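PDB 3PI7: NADH oxidoreductase from Mesorhizobium loti, which probably binds NADPH and, as a putative quinone reductase of the zinc-binding dehydrogenase-like family, is likely to pass hydride from it to an acceptor. Local coordinates for residues E86-I91 against G105-F110. Sequence-based numbering, arbitrary orientation.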
loop_
_atom_site.group_PDB
_atom_site.type_symbol
_atom_site.label_atom_id
_atom_site.label_comp_id
_atom_site.label_asym_id
_atom_site.label_seq_id
_atom_site.Cartn_x
_atom_site.Cartn_y
_atom_site.Cartn_z
ATOM N N GLU A 86 -6.442 28.089 -5.409
ATOM C CA GLU A 86 -7.471 28.612 -4.524
ATOM C C GLU A 86 -7.305 30.086 -4.193
ATOM O O GLU A 86 -6.220 30.646 -4.270
ATOM C CB GLU A 86 -7.593 27.805 -3.197
ATOM C CG GLU A 86 -6.590 28.094 -2.100
ATOM C CD GLU A 86 -6.697 27.329 -0.785
ATOM O OE1 GLU A 86 -7.823 27.052 -0.294
ATOM O OE2 GLU A 86 -5.620 27.044 -0.221
ATOM N N GLY A 87 -8.385 30.667 -3.705
ATOM C CA GLY A 87 -8.334 32.033 -3.232
ATOM C C GLY A 87 -9.650 32.472 -2.660
ATOM O O GLY A 87 -10.546 31.654 -2.371
ATOM N N VAL A 88 -9.766 33.777 -2.528
ATOM C CA VAL A 88 -10.991 34.391 -2.063
ATOM C C VAL A 88 -11.275 35.550 -3.003
ATOM O O VAL A 88 -10.363 36.268 -3.457
ATOM C CB VAL A 88 -10.917 34.825 -0.574
ATOM C CG1 VAL A 88 -9.859 35.907 -0.373
ATOM C CG2 VAL A 88 -12.281 35.293 -0.043
ATOM N N GLY A 89 -12.547 35.776 -3.245
ATOM C CA GLY A 89 -12.899 36.910 -4.075
ATOM C C GLY A 89 -14.384 37.061 -4.193
ATOM O O GLY A 89 -15.138 36.325 -3.560
ATOM N N THR A 90 -14.809 37.983 -5.047
ATOM C CA THR A 90 -16.227 38.243 -5.225
ATOM C C THR A 90 -16.641 37.791 -6.597
ATOM O O THR A 90 -15.963 38.097 -7.564
ATOM C CB THR A 90 -16.521 39.725 -5.008
ATOM O OG1 THR A 90 -16.255 40.023 -3.628
ATOM C CG2 THR A 90 -17.974 40.081 -5.307
ATOM N N ILE A 91 -17.765 37.090 -6.675
ATOM C CA ILE A 91 -18.274 36.628 -7.985
ATOM C C ILE A 91 -18.909 37.789 -8.739
ATOM O O ILE A 91 -19.857 38.401 -8.254
ATOM C CB ILE A 91 -19.249 35.443 -7.825
ATOM C CG1 ILE A 91 -18.467 34.221 -7.244
ATOM C CG2 ILE A 91 -19.852 35.117 -9.219
ATOM C CD1 ILE A 91 -19.290 33.168 -6.679
ATOM N N GLY A 105 -22.284 38.186 -7.003
ATOM C CA GLY A 105 -22.226 39.214 -5.967
ATOM C C GLY A 105 -21.681 38.704 -4.658
ATOM O O GLY A 105 -21.345 39.503 -3.781
ATOM N N LYS A 106 -21.622 37.361 -4.480
ATOM C CA LYS A 106 -21.198 36.803 -3.212
ATOM C C LYS A 106 -19.699 36.708 -3.136
ATOM O O LYS A 106 -19.020 36.516 -4.138
ATOM C CB LYS A 106 -21.850 35.423 -2.974
ATOM C CG LYS A 106 -23.334 35.594 -2.711
ATOM C CD LYS A 106 -24.075 34.286 -2.494
ATOM C CE LYS A 106 -25.517 34.579 -2.116
ATOM N NZ LYS A 106 -26.490 33.772 -2.921
ATOM N N ARG A 107 -19.191 36.938 -1.930
ATOM C CA ARG A 107 -17.793 36.806 -1.619
ATOM C C ARG A 107 -17.583 35.347 -1.251
ATOM O O ARG A 107 -18.318 34.812 -0.408
ATOM C CB ARG A 107 -17.483 37.738 -0.481
ATOM C CG ARG A 107 -16.118 37.601 0.107
ATOM C CD ARG A 107 -16.095 38.573 1.271
ATOM N NE ARG A 107 -16.915 38.156 2.424
ATOM C CZ ARG A 107 -16.438 38.136 3.663
ATOM N NH1 ARG A 107 -15.183 38.503 3.902
ATOM N NH2 ARG A 107 -17.203 37.733 4.671
ATOM N N VAL A 108 -16.656 34.687 -1.940
ATOM C CA VAL A 108 -16.477 33.258 -1.780
ATOM C C VAL A 108 -15.042 32.860 -1.622
ATOM O O VAL A 108 -14.143 33.510 -2.164
ATOM C CB VAL A 108 -17.045 32.474 -3.025
ATOM C CG1 VAL A 108 -18.565 32.578 -3.148
ATOM C CG2 VAL A 108 -16.352 32.895 -4.328
ATOM N N ALA A 109 -14.835 31.755 -0.923
ATOM C CA ALA A 109 -13.578 31.020 -0.974
ATOM C C ALA A 109 -13.738 30.140 -2.194
ATOM O O ALA A 109 -14.856 29.658 -2.435
ATOM C CB ALA A 109 -13.399 30.187 0.284
ATOM N N PHE A 110 -12.702 29.952 -3.013
ATOM C CA PHE A 110 -12.938 29.124 -4.184
ATOM C C PHE A 110 -11.738 28.253 -4.511
ATOM O O PHE A 110 -10.616 28.605 -4.165
ATOM C CB PHE A 110 -13.313 29.972 -5.401
ATOM C CG PHE A 110 -12.201 30.872 -5.858
ATOM C CD1 PHE A 110 -12.040 32.142 -5.309
ATOM C CD2 PHE A 110 -11.330 30.468 -6.861
ATOM C CE1 PHE A 110 -10.987 32.976 -5.721
ATOM C CE2 PHE A 110 -10.267 31.285 -7.249
ATOM C CZ PHE A 110 -10.117 32.537 -6.686
#
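The ring of Phe-110 turns one face to the backbone of Gly-87, whose N stands over the ring centre and whose CA sits 4.2 Å from the centroid in a CH-pi contact. This is a worked example of an aromatic residue packed against glycine in an antiparallel pair: the first torsion holds CG between the backbone N and the carbonyl carbon (chi1 65°), which folds the ring back over the neighbouring strand, and a CB on Gly-87 would crowd CZ. Gly-87 and Phe-110 also exchange two backbone hydrogen bonds, and Gly-89 and Val-108 form the next such pair, with Val-108 N 2.8 Å from Gly-89 O. A smaller residue such as alanine in place of Phe-110 would probably open a gap beside Gly-87 and deprive its CA of the CH-pi contact. Further along, the side chains of Ile-91 and Val-108 cross at about a right angle, Ile-91 CD1 3.7 Å from Val-108 CG1.

The other end is looser. Thr-90 meets Arg-107 mainly through OG1, 4.1 Å from Arg-107 CB, while the guanidinium turns away to a salt bridge with Asp-140. Beyond this last bridge, Ile-91 N bonds to Lys-106 O and exposed Gly-105 gives its N to Ile-91 O (2.7 Å).

Both strands belong to the GroES-like domain, joined through helix 98-103. Strand 86-94 also pairs with 51-56 and 58-60, and strand 107-111 with 131-133; the buried ring of Phe-110 also packs against Ile-54, Val-56, Ala-124 and Cys-131.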